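Local coordinates for protein amidohydrolase (Pseudomonas aeruginosa, PDB 2I5G) that probably works as a metal-dependent dipeptidase of the membrane dipeptidase (peptidase M19) family, splitting dipeptides on a TIM-barrel scaffold, at residues A[42-47]-A[92-97]; A[118-123]-A[157-162]; A[124-129]-A[138-143]; A[176-181]-A[206-211]. The protein carries 2 engineered substitutions. All coordinates share one frame; numbering follows the deposited sequence.

Interaction 1 of 4, residues A[42-47]-A[92-97]; sequences SVWEGF and FQNAHA
Ser42 to Phe47 and Phe92 to Ala97 lie largely in the adjoining loops that follow two paired parallel barrel strands, 36-40 and 86-92. Pairing carries on just beyond the strands: Gln93 N gives a nearly straight bond to Ser42 O (2.9 Å, 169°). With the CG of Asn94 trans to its backbone N (chi1 -160°), the amide crosses to the other loop, and Asn94 ND2 donates to Val43 O at 2.8 Å, with the oxygen lying close to the amide plane. At the other end of the amide, Asn94 OD1 accepts from His96 N (2.9 Å) in an Asx turn, the donor standing above the carbonyl plane. Trp44 CE3 passes 3.9 Å from Asn94 ND2, the indole turned 66° from the amide; Trp44 NE1 bonds to Trp261 O. Glu45 folds back on its own loop, where OE2 takes Val43 N and Trp44 N from opposite faces of the carboxylate plane. Further along, the ring edge of His96 comes up to Trp44 O, with His96 CD2 3.4 Å away, and Ala97 O lies in the plane of the Phe47 ring at its edge, 3.5 Å from Phe47 CB. Ser42 OG bonds to Thr50 of helix 47-63. Two loop carbonyls, Ser42 O and Val43 O, are thus each met by an N-H from 92-97, and the Asn94 amide is held at both ends, which limits its rotation.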
loop_
_atom_site.group_PDB
_atom_site.type_symbol
_atom_site.label_atom_id
_atom_site.label_comp_id
_atom_site.label_asym_id
_atom_site.label_seq_id
_atom_site.Cartn_x
_atom_site.Cartn_y
_atom_site.Cartn_z
ATOM N N SER A 42 -6.735 -2.858 15.886
ATOM C CA SER A 42 -5.775 -2.854 14.790
ATOM C C SER A 42 -5.410 -1.441 14.344
ATOM O O SER A 42 -6.277 -0.566 14.253
ATOM C CB SER A 42 -6.363 -3.632 13.598
ATOM O OG SER A 42 -5.567 -3.529 12.429
ATOM N N VAL A 43 -4.123 -1.225 14.071
ATOM C CA VAL A 43 -3.641 0.073 13.595
ATOM C C VAL A 43 -2.564 -0.082 12.515
ATOM O O VAL A 43 -2.677 0.508 11.444
ATOM C CB VAL A 43 -3.139 0.976 14.777
ATOM C CG1 VAL A 43 -2.577 0.133 15.861
ATOM C CG2 VAL A 43 -2.102 1.982 14.294
ATOM N N TRP A 44 -1.533 -0.879 12.779
ATOM C CA TRP A 44 -0.477 -1.101 11.791
ATOM C C TRP A 44 -0.510 -2.550 11.290
ATOM O O TRP A 44 -0.013 -2.852 10.203
ATOM C CB TRP A 44 0.908 -0.819 12.394
ATOM C CG TRP A 44 1.266 0.642 12.610
ATOM C CD1 TRP A 44 1.748 1.200 13.761
ATOM C CD2 TRP A 44 1.228 1.703 11.642
ATOM N NE1 TRP A 44 2.015 2.533 13.572
ATOM C CE2 TRP A 44 1.706 2.871 12.283
ATOM C CE3 TRP A 44 0.837 1.783 10.296
ATOM C CZ2 TRP A 44 1.804 4.104 11.625
ATOM C CZ3 TRP A 44 0.936 3.008 9.642
ATOM C CH2 TRP A 44 1.417 4.152 10.311
ATOM N N GLU A 45 -1.111 -3.435 12.082
ATOM C CA GLU A 45 -1.190 -4.863 11.764
ATOM C C GLU A 45 -1.864 -5.303 10.461
ATOM O O GLU A 45 -2.798 -4.668 9.975
ATOM C CB GLU A 45 -1.840 -5.613 12.933
ATOM C CG GLU A 45 -2.806 -4.785 13.761
ATOM C CD GLU A 45 -2.143 -4.142 14.966
ATOM O OE1 GLU A 45 -1.694 -4.881 15.868
ATOM O OE2 GLU A 45 -2.074 -2.899 15.012
ATOM N N GLY A 46 -1.374 -6.413 9.909
ATOM C CA GLY A 46 -1.931 -6.956 8.682
ATOM C C GLY A 46 -3.107 -7.854 9.017
ATOM O O GLY A 46 -3.637 -7.781 10.128
ATOM N N PHE A 47 -3.509 -8.713 8.081
ATOM C CA PHE A 47 -4.645 -9.616 8.299
ATOM C C PHE A 47 -4.532 -10.499 9.545
ATOM O O PHE A 47 -5.166 -10.229 10.564
ATOM C CB PHE A 47 -4.863 -10.514 7.073
ATOM C CG PHE A 47 -6.000 -11.486 7.232
ATOM C CD1 PHE A 47 -7.319 -11.039 7.268
ATOM C CD2 PHE A 47 -5.754 -12.847 7.382
ATOM C CE1 PHE A 47 -8.374 -11.929 7.454
ATOM C CE2 PHE A 47 -6.801 -13.745 7.568
ATOM C CZ PHE A 47 -8.114 -13.283 7.605
ATOM N N PHE A 92 -11.207 -0.835 13.412
ATOM C CA PHE A 92 -9.854 -0.824 12.853
ATOM C C PHE A 92 -9.508 0.631 12.584
ATOM O O PHE A 92 -10.352 1.402 12.117
ATOM C CB PHE A 92 -9.778 -1.540 11.499
ATOM C CG PHE A 92 -10.019 -3.015 11.553
ATOM C CD1 PHE A 92 -10.244 -3.669 12.756
ATOM C CD2 PHE A 92 -9.984 -3.761 10.380
ATOM C CE1 PHE A 92 -10.429 -5.044 12.786
ATOM C CE2 PHE A 92 -10.166 -5.135 10.400
ATOM C CZ PHE A 92 -10.389 -5.778 11.604
ATOM N N GLN A 93 -8.277 1.020 12.866
ATOM C CA GLN A 93 -7.885 2.381 12.573
ATOM C C GLN A 93 -7.044 2.372 11.303
ATOM O O GLN A 93 -6.325 3.323 11.000
ATOM C CB GLN A 93 -7.119 2.988 13.745
ATOM C CG GLN A 93 -8.033 3.444 14.868
ATOM C CD GLN A 93 -7.474 4.628 15.640
ATOM O OE1 GLN A 93 -7.175 5.682 15.061
ATOM N NE2 GLN A 93 -7.336 4.463 16.954
ATOM N N ASN A 94 -7.151 1.281 10.551
ATOM C CA ASN A 94 -6.410 1.140 9.306
ATOM C C ASN A 94 -7.071 0.080 8.431
ATOM O O ASN A 94 -7.494 -0.963 8.923
ATOM C CB ASN A 94 -4.966 0.728 9.594
ATOM C CG ASN A 94 -4.028 1.031 8.440
ATOM O OD1 ASN A 94 -4.444 1.100 7.285
ATOM N ND2 ASN A 94 -2.750 1.201 8.748
ATOM N N ALA A 95 -7.159 0.351 7.134
ATOM C CA ALA A 95 -7.747 -0.600 6.201
ATOM C C ALA A 95 -6.703 -1.642 5.809
ATOM O O ALA A 95 -7.011 -2.611 5.117
ATOM C CB ALA A 95 -8.237 0.125 4.963
ATOM N N HIS A 96 -5.470 -1.438 6.269
ATOM C CA HIS A 96 -4.368 -2.337 5.954
ATOM C C HIS A 96 -4.630 -3.791 6.336
ATOM O O HIS A 96 -4.067 -4.710 5.728
ATOM C CB HIS A 96 -3.083 -1.847 6.620
ATOM C CG HIS A 96 -1.868 -2.624 6.217
ATOM N ND1 HIS A 96 -1.459 -2.734 4.904
ATOM C CD2 HIS A 96 -0.992 -3.354 6.948
ATOM C CE1 HIS A 96 -0.385 -3.501 4.843
ATOM N NE2 HIS A 96 -0.082 -3.891 6.070
ATOM N N ALA A 97 -5.486 -3.998 7.335
ATOM C CA ALA A 97 -5.837 -5.341 7.791
ATOM C C ALA A 97 -6.477 -6.150 6.662
ATOM O O ALA A 97 -6.423 -7.382 6.670
ATOM C CB ALA A 97 -6.785 -5.254 8.961
#

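Interaction 2 of 4, residues A[118-123]-A[157-162]; sequences MCYNTQ and LSHVGS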
loop_
_atom_site.group_PDB
_atom_site.type_symbol
_atom_site.label_atom_id
_atom_site.label_comp_id
_atom_site.label_asym_id
_atom_site.label_seq_id
_atom_site.Cartn_x
_atom_site.Cartn_y
_atom_site.Cartn_z
HETATM N N MSE A 118 -10.019 4.323 6.945
HETATM C CA MSE A 118 -9.424 4.061 5.639
HETATM C C MSE A 118 -7.904 3.969 5.652
HETATM O O MSE A 118 -7.327 3.061 5.061
HETATM C CB MSE A 118 -9.862 5.132 4.641
HETATM C CG MSE A 118 -10.648 4.587 3.462
HETATM SE SE MSE A 118 -12.043 3.374 4.031
HETATM C CE MSE A 118 -12.914 4.563 5.266
ATOM N N CYS A 119 -7.255 4.909 6.324
ATOM C CA CYS A 119 -5.804 4.915 6.371
ATOM C C CYS A 119 -5.332 5.343 7.744
ATOM O O CYS A 119 -6.137 5.755 8.583
ATOM C CB CYS A 119 -5.256 5.893 5.332
ATOM S SG CYS A 119 -5.921 5.675 3.659
ATOM N N TYR A 120 -4.024 5.250 7.968
ATOM C CA TYR A 120 -3.442 5.653 9.238
ATOM C C TYR A 120 -2.143 6.432 9.057
ATOM O O TYR A 120 -1.071 5.843 8.934
ATOM C CB TYR A 120 -3.171 4.437 10.126
ATOM C CG TYR A 120 -2.886 4.832 11.558
ATOM C CD1 TYR A 120 -3.924 5.227 12.410
ATOM C CD2 TYR A 120 -1.579 4.886 12.041
ATOM C CE1 TYR A 120 -3.670 5.671 13.703
ATOM C CE2 TYR A 120 -1.310 5.331 13.332
ATOM C CZ TYR A 120 -2.361 5.723 14.160
ATOM O OH TYR A 120 -2.105 6.183 15.439
ATOM N N ASN A 121 -2.256 7.756 9.028
ATOM C CA ASN A 121 -1.109 8.657 8.900
ATOM C C ASN A 121 -0.347 8.657 7.581
ATOM O O ASN A 121 -0.058 9.723 7.038
ATOM C CB ASN A 121 -0.107 8.399 10.030
ATOM C CG ASN A 121 -0.751 8.443 11.399
ATOM O OD1 ASN A 121 -1.911 8.851 11.545
ATOM N ND2 ASN A 121 0.002 8.028 12.421
ATOM N N THR A 122 -0.009 7.476 7.071
ATOM C CA THR A 122 0.754 7.377 5.830
ATOM C C THR A 122 0.038 6.635 4.698
ATOM O O THR A 122 -1.098 6.187 4.856
ATOM C CB THR A 122 2.103 6.702 6.090
ATOM O OG1 THR A 122 1.893 5.529 6.882
ATOM C CG2 THR A 122 3.038 7.644 6.827
ATOM N N GLN A 123 0.710 6.497 3.560
ATOM C CA GLN A 123 0.114 5.830 2.405
ATOM C C GLN A 123 -0.258 4.363 2.627
ATOM O O GLN A 123 0.513 3.579 3.178
ATOM C CB GLN A 123 1.031 5.961 1.188
ATOM C CG GLN A 123 0.444 5.407 -0.096
ATOM C CD GLN A 123 1.206 5.871 -1.327
ATOM O OE1 GLN A 123 1.234 7.063 -1.638
ATOM N NE2 GLN A 123 1.831 4.930 -2.031
ATOM N N LEU A 157 -12.507 8.381 8.838
ATOM C CA LEU A 157 -11.478 9.197 8.203
ATOM C C LEU A 157 -10.687 10.118 9.120
ATOM O O LEU A 157 -9.998 11.021 8.641
ATOM C CB LEU A 157 -12.113 10.039 7.102
ATOM C CG LEU A 157 -12.907 9.295 6.028
ATOM C CD1 LEU A 157 -13.763 10.294 5.280
ATOM C CD2 LEU A 157 -11.972 8.547 5.084
ATOM N N SER A 158 -10.762 9.900 10.426
ATOM C CA SER A 158 -10.031 10.754 11.365
ATOM C C SER A 158 -8.545 10.940 11.029
ATOM O O SER A 158 -8.032 12.057 11.074
ATOM C CB SER A 158 -10.159 10.211 12.795
ATOM O OG SER A 158 -11.492 10.318 13.265
ATOM N N HIS A 159 -7.866 9.847 10.692
ATOM C CA HIS A 159 -6.435 9.886 10.385
ATOM C C HIS A 159 -6.118 9.941 8.884
ATOM O O HIS A 159 -4.950 9.925 8.490
ATOM C CB HIS A 159 -5.740 8.672 11.026
ATOM C CG HIS A 159 -5.766 8.674 12.528
ATOM N ND1 HIS A 159 -4.758 9.225 13.290
ATOM C CD2 HIS A 159 -6.681 8.196 13.408
ATOM C CE1 HIS A 159 -5.047 9.083 14.572
ATOM N NE2 HIS A 159 -6.208 8.461 14.670
ATOM N N VAL A 160 -7.152 10.013 8.047
ATOM C CA VAL A 160 -6.944 10.078 6.603
ATOM C C VAL A 160 -6.720 11.525 6.142
ATOM O O VAL A 160 -7.291 12.463 6.700
ATOM C CB VAL A 160 -8.146 9.478 5.833
ATOM C CG1 VAL A 160 -7.867 9.503 4.334
ATOM C CG2 VAL A 160 -8.403 8.051 6.294
ATOM N N GLY A 161 -5.872 11.692 5.129
ATOM C CA GLY A 161 -5.577 13.012 4.603
ATOM C C GLY A 161 -6.796 13.629 3.948
ATOM O O GLY A 161 -7.797 12.947 3.732
ATOM N N SER A 162 -6.699 14.913 3.606
ATOM C CA SER A 162 -7.816 15.641 2.996
ATOM C C SER A 162 -8.219 15.194 1.588
ATOM O O SER A 162 -9.403 15.046 1.309
ATOM C CB SER A 162 -7.512 17.138 2.989
ATOM O OG SER A 162 -6.338 17.399 2.247
#
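One face of the His159 imidazole carries Tyr120 CE1, 3.6 Å above the plane and over the ring centre. The phenol and imidazole run side by side in the same direction, but their planes are 38° apart and the centroids 4.7 Å apart, which makes this an oblique pair and not a true stack. One face of the Tyr120 ring in turn has Asn121 OD1 over its centre, 3.9 Å above the plane. That same oxygen accepts a weak, bent bond from His159 ND1 (3.4 Å, 134°). His159 CG is trans to its carbonyl carbon (chi1 -65°), which stands the ring alongside both partners. At the other nitrogen of the ring, His159 NE2 is hydrogen-bonded to His180 NE2. The two segments are the loops following neighbouring parallel strands 113-117 and 154-156 of the barrel, and a type I turn from Leu157 to Val160 presents the histidine. Away from the rings the contact is apolar: Val160 CG2 touches both Met118 CB (3.7 Å) and Cys119 CB (3.9 Å), while Leu157 CD2 crosses the bent side chain of Met118, a selenomethionine in this crystal, at 4.0 Å from Met118 CB. Leu157 also packs on helix 162-171.

Interaction 3 of 4, residues A[124-129]-A[138-143]; sequences NLVGTG and SGFGRE
Val126 and Gly141 bring their CA atoms within 3.8 Å of each other, where the loop 124-129 runs against the first turn of helix 139-151, and the backbone link beside them is Ser138 N to Val126 O (2.8 Å, 167°). Ser138 does most of the polar work. Its OG sits between the backbone N and the carbonyl carbon (chi1 82°), and from there the hydroxyl donates to Leu125 O at 2.7 Å while accepting from Gly141 N at 3.1 Å. Ser138 is the N-cap of the helix, so a single side-chain oxygen both ties off a first-turn amide and fastens the helix start to the preceding loop. Two successive carbonyls of that loop, of Leu125 and Val126, are therefore gripped by one serine. Apolar contact flanks these bonds. Val126 CB lies over Gly141 CA at 3.5 Å, and the lack of a side chain there lets the two backbones meet. Phe140, its CG trans to the backbone N (chi1 -174°), sends CD2 between the loop's side chains, 4.2 Å from Leu125 CB and 4.1 Å from Val126 CG1, with Leu125 O near the plane of the ring at its edge. The dimer interface reaches this corner: Lys266 of the second subunit makes a cation-pi contact with Phe140 and packs on Leu125, and Glu132 of that subunit accepts from Gly139 N.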
loop_
_atom_site.group_PDB
_atom_site.type_symbol
_atom_site.label_atom_id
_atom_site.label_comp_id
_atom_site.label_asym_id
_atom_site.label_seq_id
_atom_site.Cartn_x
_atom_site.Cartn_y
_atom_site.Cartn_z
ATOM N N ASN A 124 -1.458 4.023 2.164
ATOM C CA ASN A 124 -2.058 2.691 2.268
ATOM C C ASN A 124 -2.112 2.087 0.870
ATOM O O ASN A 124 -1.424 2.543 -0.041
ATOM C CB ASN A 124 -3.498 2.844 2.769
ATOM C CG ASN A 124 -3.794 1.988 3.959
ATOM O OD1 ASN A 124 -4.877 2.069 4.544
ATOM N ND2 ASN A 124 -2.834 1.153 4.334
ATOM N N LEU A 125 -2.927 1.050 0.711
ATOM C CA LEU A 125 -3.133 0.463 -0.606
ATOM C C LEU A 125 -4.404 1.152 -1.112
ATOM O O LEU A 125 -4.673 1.163 -2.311
ATOM C CB LEU A 125 -3.390 -1.052 -0.546
ATOM C CG LEU A 125 -2.251 -2.041 -0.299
ATOM C CD1 LEU A 125 -2.793 -3.453 -0.401
ATOM C CD2 LEU A 125 -1.141 -1.835 -1.305
ATOM N N VAL A 126 -5.175 1.735 -0.189
ATOM C CA VAL A 126 -6.426 2.398 -0.558
ATOM C C VAL A 126 -6.363 3.925 -0.653
ATOM O O VAL A 126 -7.020 4.527 -1.500
ATOM C CB VAL A 126 -7.569 2.003 0.407
ATOM C CG1 VAL A 126 -7.595 0.492 0.573
ATOM C CG2 VAL A 126 -7.401 2.682 1.746
ATOM N N GLY A 127 -5.574 4.547 0.209
ATOM C CA GLY A 127 -5.448 5.992 0.180
ATOM C C GLY A 127 -4.185 6.405 0.904
ATOM O O GLY A 127 -3.246 5.619 1.001
ATOM N N THR A 128 -4.151 7.624 1.419
ATOM C CA THR A 128 -2.976 8.084 2.138
ATOM C C THR A 128 -3.374 8.895 3.380
ATOM O O THR A 128 -4.348 9.651 3.360
ATOM C CB THR A 128 -2.043 8.893 1.188
ATOM O OG1 THR A 128 -1.042 9.587 1.945
ATOM C CG2 THR A 128 -2.844 9.874 0.380
ATOM N N GLY A 129 -2.615 8.708 4.460
ATOM C CA GLY A 129 -2.881 9.378 5.722
ATOM C C GLY A 129 -2.697 10.882 5.773
ATOM O O GLY A 129 -2.413 11.522 4.765
ATOM N N SER A 138 -7.159 5.639 -4.038
ATOM C CA SER A 138 -6.659 4.809 -5.133
ATOM C C SER A 138 -7.790 4.016 -5.762
ATOM O O SER A 138 -8.905 4.013 -5.249
ATOM C CB SER A 138 -5.585 3.837 -4.629
ATOM O OG SER A 138 -6.166 2.685 -4.042
ATOM N N GLY A 139 -7.499 3.348 -6.877
ATOM C CA GLY A 139 -8.512 2.547 -7.534
ATOM C C GLY A 139 -8.983 1.447 -6.599
ATOM O O GLY A 139 -10.187 1.289 -6.369
ATOM N N PHE A 140 -8.030 0.688 -6.053
ATOM C CA PHE A 140 -8.334 -0.399 -5.130
ATOM C C PHE A 140 -9.178 0.129 -3.969
ATOM O O PHE A 140 -10.077 -0.556 -3.469
ATOM C CB PHE A 140 -7.040 -1.008 -4.602
ATOM C CG PHE A 140 -7.243 -2.234 -3.763
ATOM C CD1 PHE A 140 -7.758 -3.400 -4.320
ATOM C CD2 PHE A 140 -6.904 -2.232 -2.413
ATOM C CE1 PHE A 140 -7.932 -4.551 -3.542
ATOM C CE2 PHE A 140 -7.075 -3.381 -1.626
ATOM C CZ PHE A 140 -7.589 -4.538 -2.195
ATOM N N GLY A 141 -8.888 1.357 -3.546
ATOM C CA GLY A 141 -9.638 1.962 -2.460
ATOM C C GLY A 141 -11.117 2.144 -2.769
ATOM O O GLY A 141 -11.957 2.032 -1.881
ATOM N N ARG A 142 -11.447 2.428 -4.023
ATOM C CA ARG A 142 -12.843 2.618 -4.396
ATOM C C ARG A 142 -13.580 1.286 -4.342
ATOM O O ARG A 142 -14.793 1.244 -4.129
ATOM C CB ARG A 142 -12.952 3.205 -5.802
ATOM C CG ARG A 142 -12.186 4.494 -6.000
ATOM C CD ARG A 142 -12.420 5.037 -7.396
ATOM N NE ARG A 142 -13.752 5.621 -7.529
ATOM C CZ ARG A 142 -14.075 6.843 -7.112
ATOM N NH1 ARG A 142 -13.164 7.618 -6.535
ATOM N NH2 ARG A 142 -15.313 7.293 -7.271
ATOM N N GLU A 143 -12.849 0.194 -4.551
ATOM C CA GLU A 143 -13.465 -1.121 -4.499
ATOM C C GLU A 143 -13.683 -1.474 -3.037
ATOM O O GLU A 143 -14.676 -2.110 -2.682
ATOM C CB GLU A 143 -12.576 -2.171 -5.169
ATOM C CG GLU A 143 -12.303 -1.900 -6.640
ATOM C CD GLU A 143 -11.759 -3.117 -7.377
ATOM O OE1 GLU A 143 -12.529 -4.079 -7.586
ATOM O OE2 GLU A 143 -10.562 -3.104 -7.747
#

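Interaction 4 of 4, residues A[176-181]-A[206-211]; sequences VCYSHC and GFVGVT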
loop_
_atom_site.group_PDB
_atom_site.type_symbol
_atom_site.label_atom_id
_atom_site.label_comp_id
_atom_site.label_asym_id
_atom_site.label_seq_id
_atom_site.Cartn_x
_atom_site.Cartn_y
_atom_site.Cartn_z
ATOM N N VAL A 176 -20.214 8.542 6.345
ATOM C CA VAL A 176 -18.873 8.204 6.808
ATOM C C VAL A 176 -18.634 9.068 8.046
ATOM O O VAL A 176 -19.491 9.877 8.415
ATOM C CB VAL A 176 -17.801 8.496 5.746
ATOM C CG1 VAL A 176 -18.049 7.622 4.516
ATOM C CG2 VAL A 176 -17.817 9.962 5.381
ATOM N N CYS A 177 -17.486 8.922 8.691
ATOM C CA CYS A 177 -17.265 9.704 9.897
ATOM C C CYS A 177 -15.818 10.011 10.217
ATOM O O CYS A 177 -14.895 9.433 9.638
ATOM C CB CYS A 177 -17.851 8.957 11.092
ATOM S SG CYS A 177 -16.948 7.402 11.459
ATOM N N TYR A 178 -15.652 10.948 11.146
ATOM C CA TYR A 178 -14.355 11.331 11.683
ATOM C C TYR A 178 -14.583 10.960 13.145
ATOM O O TYR A 178 -14.839 11.830 13.977
ATOM C CB TYR A 178 -14.101 12.836 11.588
ATOM C CG TYR A 178 -13.764 13.367 10.211
ATOM C CD1 TYR A 178 -12.864 12.699 9.380
ATOM C CD2 TYR A 178 -14.319 14.564 9.754
ATOM C CE1 TYR A 178 -12.526 13.209 8.127
ATOM C CE2 TYR A 178 -13.988 15.083 8.507
ATOM C CZ TYR A 178 -13.090 14.401 7.699
ATOM O OH TYR A 178 -12.761 14.919 6.466
ATOM N N SER A 179 -14.529 9.660 13.435
ATOM C CA SER A 179 -14.757 9.140 14.781
ATOM C C SER A 179 -14.106 9.955 15.886
ATOM O O SER A 179 -14.681 10.106 16.961
ATOM C CB SER A 179 -14.279 7.684 14.878
ATOM O OG SER A 179 -12.878 7.584 14.690
ATOM N N HIS A 180 -12.912 10.480 15.628
ATOM C CA HIS A 180 -12.213 11.268 16.633
ATOM C C HIS A 180 -11.284 12.331 16.050
ATOM O O HIS A 180 -10.210 12.023 15.536
ATOM C CB HIS A 180 -11.424 10.341 17.575
ATOM C CG HIS A 180 -10.382 9.504 16.892
ATOM N ND1 HIS A 180 -10.693 8.514 15.984
ATOM C CD2 HIS A 180 -9.032 9.499 17.003
ATOM C CE1 HIS A 180 -9.579 7.937 15.566
ATOM N NE2 HIS A 180 -8.558 8.514 16.170
ATOM N N CYS A 181 -11.694 13.592 16.137
ATOM C CA CYS A 181 -10.877 14.684 15.619
ATOM C C CYS A 181 -11.211 16.010 16.293
ATOM O O CYS A 181 -12.145 16.107 17.082
ATOM C CB CYS A 181 -11.083 14.826 14.118
ATOM S SG CYS A 181 -12.745 15.373 13.724
ATOM N N GLY A 206 -22.677 13.219 6.704
ATOM C CA GLY A 206 -21.635 12.642 7.536
ATOM C C GLY A 206 -21.808 12.842 9.032
ATOM O O GLY A 206 -22.733 13.524 9.488
ATOM N N PHE A 207 -20.903 12.244 9.800
ATOM C CA PHE A 207 -20.945 12.328 11.253
ATOM C C PHE A 207 -19.574 12.745 11.762
ATOM O O PHE A 207 -18.563 12.484 11.111
ATOM C CB PHE A 207 -21.320 10.960 11.832
ATOM C CG PHE A 207 -21.590 10.979 13.305
ATOM C CD1 PHE A 207 -22.761 11.541 13.804
ATOM C CD2 PHE A 207 -20.655 10.470 14.201
ATOM C CE1 PHE A 207 -22.994 11.597 15.175
ATOM C CE2 PHE A 207 -20.878 10.522 15.569
ATOM C CZ PHE A 207 -22.045 11.085 16.059
ATOM N N VAL A 208 -19.533 13.389 12.922
ATOM C CA VAL A 208 -18.261 13.829 13.488
ATOM C C VAL A 208 -18.162 13.636 14.994
ATOM O O VAL A 208 -18.917 14.237 15.754
ATOM C CB VAL A 208 -18.002 15.322 13.215
ATOM C CG1 VAL A 208 -16.732 15.770 13.948
ATOM C CG2 VAL A 208 -17.896 15.570 11.712
ATOM N N GLY A 209 -17.223 12.795 15.417
ATOM C CA GLY A 209 -17.012 12.568 16.835
ATOM C C GLY A 209 -15.843 13.439 17.277
ATOM O O GLY A 209 -14.729 13.298 16.761
ATOM N N VAL A 210 -16.091 14.352 18.214
ATOM C CA VAL A 210 -15.046 15.247 18.703
ATOM C C VAL A 210 -14.190 14.541 19.742
ATOM O O VAL A 210 -14.709 13.888 20.645
ATOM C CB VAL A 210 -15.645 16.517 19.329
ATOM C CG1 VAL A 210 -14.546 17.495 19.667
ATOM C CG2 VAL A 210 -16.633 17.149 18.371
ATOM N N THR A 211 -12.874 14.677 19.600
ATOM C CA THR A 211 -11.923 14.046 20.510
ATOM C C THR A 211 -11.345 15.041 21.516
ATOM O O THR A 211 -11.615 16.240 21.441
ATOM C CB THR A 211 -10.758 13.403 19.730
ATOM O OG1 THR A 211 -9.973 12.604 20.623
ATOM C CG2 THR A 211 -9.869 14.479 19.105
#
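Five backbone hydrogen bonds zip 176-181 and 206-211 together as parallel strands. Phe207 N donates to Val176 O and its own O takes Tyr178 N, a longer bond of 3.3 Å; Gly209 repeats the scheme, with N going to Tyr178 O at 2.9 Å and O receiving Cys181 N at 3.1 Å. The last rung is Thr211 N to Cys181 O (3.0 Å, 167°). Between the Tyr178-Val208 and Cys181-Val210 bridges the register slips by one residue, a beta bulge: the extra residue is on the 176-181 side, where the chain turns a corner at Ser179 and His180. CA-H...O contacts accompany the ladder, such as His180 CA to Gly209 O.

The apolar pairs alternate across the sheet. Cys177 CB faces Phe207 CB on one side, at the edge of the phenylalanine ring. On the other, Val208 sends its two methyls different ways, CG2 to the edge of the Tyr178 ring (4.2 Å from CD2) and CG1 to Cys181 SG (4.0 Å). Past the bulge, His180 CB rests against Thr211 CB at 3.8 Å.

Of the polar side chains, His180 ND1 shares a 2.7 Å hydrogen bond with Ser179 OG, and Thr211 OG1 bonds to Thr248 O. The segments belong to a beta-alpha-beta unit connected through helix 195-203. Strand 177-181 bonds onward to 154-156 and strand 207-210 to 244-246, while helix 225-239 packs on Val208 and Val210.

In the fold
All four contacts are buried, though they lie at different distances from the chain centre. Interaction 4, centred about 7 Å from it, is the one contact between barrel strands proper, a backbone ladder. Interactions 1 and 2 join loops beyond strand ends, so side-chain amides and aromatic rings take a larger share. These three converge where Gln93, His159 and His180 meet, and Ser158 OG and Leu157 N probably bond to strand 177-181. Interaction 3, centred about 20 Å from the chain centre, is a helix cap beside the second subunit; its segment 124-129 continues directly from 118-123 of interaction 2, and Thr122 O to Gly129 N and Gly161 N to Thr128 O are probable hydrogen bonds between the two contacts.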